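Side-chain contacts in oxidase (Sinorhizobium meliloti, PDB 4FFU), which is of unproven function, but has a MaoC-like hot-dog domain of the kind found in enoyl-CoA hydratases, and possibly monoamine oxidase activity: residues R45-T50 and F88-G93; E70-K73 and Q79-A82. All blocks are in the same frame, centred on the assembly; numbering follows the deposited sequence.

Contact 1 (R45-T50 and F88-G93); sequences RTITET and FSIGVG
I90 lies against both R45 and I47, and those two pairs make up the tight part of this buried contact. R45 holds CG anti to its backbone N (chi1 176°) and stays extended as far as NE, which carries the guanidinium up to the helix, where the two side chains cross at about a right angle. I90 CD1 sits 3.8 Å above one face of the guanidinium, offset toward its rim, while I90 CG2 is 3.7 Å from R45 NH1. I47 meets I90 tip to tip, CD1 to CD1 at 3.9 Å, and both isoleucines also touch I123. The charge of R45 is answered beyond the segments: NH2 forms a salt bridge with D51, and NH1 hydrogen-bonds H58 O of a second subunit. A leucine in place of R45 would probably leave D51 without its cationic mate and H58 O of the second subunit without its donor. On the loose side, past I47, the chain turns from the helix, and its first partly exposed residue is E49, paired with R80. An antiparallel sheet packed against a helix, here helix 84-93, is the core of the hot-dog fold, consistent with the MaoC-like family.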
loop_
_atom_site.group_PDB
_atom_site.type_symbol
_atom_site.label_atom_id
_atom_site.label_comp_id
_atom_site.label_asym_id
_atom_site.label_seq_id
_atom_site.Cartn_x
_atom_site.Cartn_y
_atom_site.Cartn_z
ATOM N N ARG I 45 -15.084 1.335 -11.710
ATOM C CA ARG I 45 -14.184 0.745 -10.722
ATOM C C ARG I 45 -15.011 0.288 -9.540
ATOM O O ARG I 45 -15.732 1.083 -8.941
ATOM C CB ARG I 45 -13.100 1.748 -10.295
ATOM C CG ARG I 45 -12.199 1.205 -9.180
ATOM C CD ARG I 45 -11.029 2.138 -8.983
ATOM N NE ARG I 45 -10.287 1.759 -7.788
ATOM C CZ ARG I 45 -9.358 2.529 -7.245
ATOM N NH1 ARG I 45 -9.054 3.690 -7.833
ATOM N NH2 ARG I 45 -8.749 2.122 -6.138
ATOM N N THR I 46 -14.930 -0.996 -9.215
ATOM C CA THR I 46 -15.612 -1.532 -8.037
ATOM C C THR I 46 -14.866 -1.128 -6.759
ATOM O O THR I 46 -13.657 -1.311 -6.666
ATOM C CB THR I 46 -15.693 -3.057 -8.145
ATOM O OG1 THR I 46 -16.438 -3.363 -9.333
ATOM C CG2 THR I 46 -16.374 -3.653 -6.894
ATOM N N ILE I 47 -15.596 -0.554 -5.802
ATOM C CA ILE I 47 -15.023 -0.094 -4.544
ATOM C C ILE I 47 -14.988 -1.300 -3.626
ATOM O O ILE I 47 -16.023 -1.897 -3.370
ATOM C CB ILE I 47 -15.849 1.066 -3.948
ATOM C CG1 ILE I 47 -15.895 2.250 -4.958
ATOM C CG2 ILE I 47 -15.279 1.461 -2.586
ATOM C CD1 ILE I 47 -14.516 2.752 -5.392
ATOM N N THR I 48 -13.785 -1.674 -3.184
ATOM C CA THR I 48 -13.563 -2.932 -2.498
ATOM C C THR I 48 -13.262 -2.660 -1.033
ATOM O O THR I 48 -12.981 -1.522 -0.633
ATOM C CB THR I 48 -12.350 -3.735 -3.090
ATOM O OG1 THR I 48 -11.132 -2.992 -2.902
ATOM C CG2 THR I 48 -12.559 -3.990 -4.597
ATOM N N GLU I 49 -13.301 -3.719 -0.236
ATOM C CA GLU I 49 -12.889 -3.578 1.175
ATOM C C GLU I 49 -11.428 -3.112 1.251
ATOM O O GLU I 49 -11.049 -2.349 2.164
ATOM C CB GLU I 49 -13.065 -4.915 1.884
ATOM C CG GLU I 49 -12.709 -4.932 3.360
ATOM C CD GLU I 49 -13.017 -6.287 3.986
ATOM O OE1 GLU I 49 -12.428 -7.285 3.551
ATOM O OE2 GLU I 49 -13.851 -6.348 4.908
ATOM N N THR I 50 -10.617 -3.515 0.272
ATOM C CA THR I 50 -9.205 -3.026 0.181
ATOM C C THR I 50 -9.143 -1.513 0.103
ATOM O O THR I 50 -8.335 -0.857 0.760
ATOM C CB THR I 50 -8.490 -3.593 -1.063
ATOM O OG1 THR I 50 -8.451 -5.020 -0.946
ATOM C CG2 THR I 50 -7.040 -3.086 -1.118
ATOM N N PHE I 88 -14.733 10.960 -3.326
ATOM C CA PHE I 88 -14.230 12.143 -4.024
ATOM C C PHE I 88 -12.910 11.867 -4.748
ATOM O O PHE I 88 -12.810 12.141 -5.940
ATOM C CB PHE I 88 -14.095 13.316 -3.056
ATOM C CG PHE I 88 -13.695 14.611 -3.721
ATOM C CD1 PHE I 88 -14.451 15.145 -4.758
ATOM C CD2 PHE I 88 -12.571 15.321 -3.267
ATOM C CE1 PHE I 88 -14.096 16.345 -5.385
ATOM C CE2 PHE I 88 -12.210 16.528 -3.887
ATOM C CZ PHE I 88 -12.963 17.034 -4.941
ATOM N N SER I 89 -11.897 11.362 -4.020
ATOM C CA SER I 89 -10.572 11.119 -4.602
ATOM C C SER I 89 -10.588 10.103 -5.731
ATOM O O SER I 89 -9.941 10.301 -6.757
ATOM C CB SER I 89 -9.570 10.688 -3.525
ATOM O OG SER I 89 -9.469 11.686 -2.519
ATOM N N ILE I 90 -11.307 8.998 -5.525
ATOM C CA ILE I 90 -11.408 7.993 -6.583
ATOM C C ILE I 90 -12.264 8.502 -7.721
ATOM O O ILE I 90 -11.928 8.294 -8.907
ATOM C CB ILE I 90 -11.881 6.616 -6.055
ATOM C CG1 ILE I 90 -10.806 6.041 -5.111
ATOM C CG2 ILE I 90 -12.113 5.616 -7.197
ATOM C CD1 ILE I 90 -11.202 4.697 -4.525
ATOM N N GLY I 91 -13.374 9.156 -7.392
ATOM C CA GLY I 91 -14.249 9.673 -8.463
ATOM C C GLY I 91 -13.499 10.616 -9.402
ATOM O O GLY I 91 -13.656 10.529 -10.609
ATOM N N VAL I 92 -12.704 11.526 -8.831
ATOM C CA VAL I 92 -11.841 12.439 -9.582
ATOM C C VAL I 92 -10.708 11.686 -10.279
ATOM O O VAL I 92 -10.390 11.945 -11.452
ATOM C CB VAL I 92 -11.270 13.555 -8.638
ATOM C CG1 VAL I 92 -10.125 14.319 -9.312
ATOM C CG2 VAL I 92 -12.402 14.486 -8.204
ATOM N N GLY I 93 -10.109 10.725 -9.571
ATOM C CA GLY I 93 -9.016 9.943 -10.134
ATOM C C GLY I 93 -9.415 9.197 -11.394
ATOM O O GLY I 93 -8.605 9.085 -12.306
#

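Contact 2 (E70-K73 and Q79-A82)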
loop_
_atom_site.group_PDB
_atom_site.type_symbol
_atom_site.label_atom_id
_atom_site.label_comp_id
_atom_site.label_asym_id
_atom_site.label_seq_id
_atom_site.Cartn_x
_atom_site.Cartn_y
_atom_site.Cartn_z
ATOM N N GLU I 70 -18.875 -4.931 12.732
ATOM C CA GLU I 70 -19.826 -5.231 13.808
ATOM C C GLU I 70 -20.604 -3.980 14.233
ATOM O O GLU I 70 -21.822 -4.001 14.298
ATOM C CB GLU I 70 -19.117 -5.858 15.014
ATOM C CG GLU I 70 -18.449 -7.207 14.740
ATOM C CD GLU I 70 -19.425 -8.338 14.404
ATOM O OE1 GLU I 70 -20.621 -8.267 14.741
ATOM O OE2 GLU I 70 -18.988 -9.328 13.787
ATOM N N PHE I 71 -19.888 -2.884 14.457
ATOM C CA PHE I 71 -20.511 -1.619 14.815
ATOM C C PHE I 71 -21.433 -1.177 13.694
ATOM O O PHE I 71 -22.533 -0.655 13.943
ATOM C CB PHE I 71 -19.437 -0.558 15.057
ATOM C CG PHE I 71 -19.975 0.847 15.109
ATOM C CD1 PHE I 71 -20.657 1.308 16.239
ATOM C CD2 PHE I 71 -19.829 1.693 14.029
ATOM C CE1 PHE I 71 -21.162 2.610 16.277
ATOM C CE2 PHE I 71 -20.333 2.988 14.061
ATOM C CZ PHE I 71 -21.001 3.444 15.191
ATOM N N ALA I 72 -20.992 -1.381 12.448
ATOM C CA ALA I 72 -21.778 -0.926 11.306
ATOM C C ALA I 72 -23.152 -1.612 11.184
ATOM O O ALA I 72 -24.074 -1.053 10.562
ATOM C CB ALA I 72 -20.966 -1.077 10.028
ATOM N N LYS I 73 -23.295 -2.807 11.763
ATOM C CA LYS I 73 -24.626 -3.484 11.828
ATOM C C LYS I 73 -25.658 -2.637 12.581
ATOM O O LYS I 73 -26.860 -2.763 12.348
ATOM C CB LYS I 73 -24.528 -4.877 12.465
ATOM C CG LYS I 73 -23.780 -5.914 11.647
ATOM C CD LYS I 73 -23.410 -7.124 12.490
ATOM C CE LYS I 73 -22.575 -8.140 11.722
ATOM N NZ LYS I 73 -22.365 -9.372 12.544
ATOM N N GLN I 79 -24.361 -1.512 7.282
ATOM C CA GLN I 79 -23.059 -1.868 6.738
ATOM C C GLN I 79 -22.081 -0.707 6.737
ATOM O O GLN I 79 -22.457 0.458 6.944
ATOM C CB GLN I 79 -23.184 -2.457 5.338
ATOM C CG GLN I 79 -23.817 -1.526 4.340
ATOM C CD GLN I 79 -23.948 -2.192 2.992
ATOM O OE1 GLN I 79 -22.999 -2.805 2.490
ATOM N NE2 GLN I 79 -25.104 -2.055 2.388
ATOM N N ARG I 80 -20.806 -1.041 6.565
ATOM C CA ARG I 80 -19.768 -0.014 6.541
ATOM C C ARG I 80 -19.986 0.913 5.349
ATOM O O ARG I 80 -20.459 0.474 4.300
ATOM C CB ARG I 80 -18.384 -0.652 6.447
ATOM C CG ARG I 80 -17.921 -1.326 7.745
ATOM C CD ARG I 80 -16.714 -2.198 7.433
ATOM N NE ARG I 80 -17.143 -3.455 6.826
ATOM C CZ ARG I 80 -16.316 -4.365 6.317
ATOM N NH1 ARG I 80 -14.992 -4.127 6.285
ATOM N NH2 ARG I 80 -16.822 -5.521 5.840
ATOM N N ILE I 81 -19.655 2.191 5.517
ATOM C CA ILE I 81 -19.811 3.165 4.437
ATOM C C ILE I 81 -18.466 3.803 4.101
ATOM O O ILE I 81 -17.639 4.032 4.982
ATOM C CB ILE I 81 -20.884 4.247 4.747
ATOM C CG1 ILE I 81 -20.458 5.138 5.911
ATOM C CG2 ILE I 81 -22.250 3.588 5.010
ATOM C CD1 ILE I 81 -21.352 6.346 6.197
ATOM N N ALA I 82 -18.252 4.061 2.821
ATOM C CA ALA I 82 -16.968 4.626 2.349
ATOM C C ALA I 82 -16.796 6.027 2.859
ATOM O O ALA I 82 -17.770 6.764 3.001
ATOM C CB ALA I 82 -16.948 4.624 0.816
#
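A72 sets its methyl group against the peptide link between Q79 and R80: A72 CB is 3.5 Å from R80 N and equally close to Q79 C. The backbones nearly meet here, with the CA atoms of A72 and Q79 4.8 Å apart, yet A72 O and Q79 N, at 3.3 Å, are badly angled and do not bond. Q79 takes part through its main chain, since its CB points away from the 70-73 segment and its side chain rests on H118.

R80 can be followed outward. Its CB lies 4.4 Å from A72 CB, and the next carbon comes closer, CG standing 3.8 Å from the same A72 CB. This follows from chi1 of -73°, which places CG beside the backbone N, the atom the methyl already covers. From CG the chain leaves A72, with CD already 5.1 Å from A72 CB, and the bend at chi3 (-79°) turns the end of the side chain aside. At the tip, NH1 forms a salt bridge with E49, and NH2 is hydrogen-bonded as well.

E70 and K73 point their CB atoms away from the 79-82 segment and form a salt bridge within their own segment, K73 NZ to E70 OE1 at 3.0 Å, from above the carboxylate plane, 37° out of it.

The contact sets the loop leading to helix 84-93 against A72, in the short helix 69-72, while R80 reaches across to F52 of helix 49-59 and to I119, and I81 O accepts a hydrogen bond from H66.

How the contacts relate
Contact 1 is core and contact 2 more peripheral, their centres lying about 10 Å and 25 Å from the centre of the chain, and only in contact 1 are all the touching residues buried. Contact 1 joins the end of strand 39-46 and the loop after it to helix 84-93 through side chains alone, aliphatic groups against each other and a guanidinium face. Contact 2, nested in the loop that contact 1 closes, packs a single methyl of helix 69-72 against a peptide link and one arginine CG. One salt bridge, E49 OE2 to R80 NH1 at 2.9 Å, spans the two. Each arginine gives its aliphatic or flat surface locally and its charge to a carboxylate on helix 49-59.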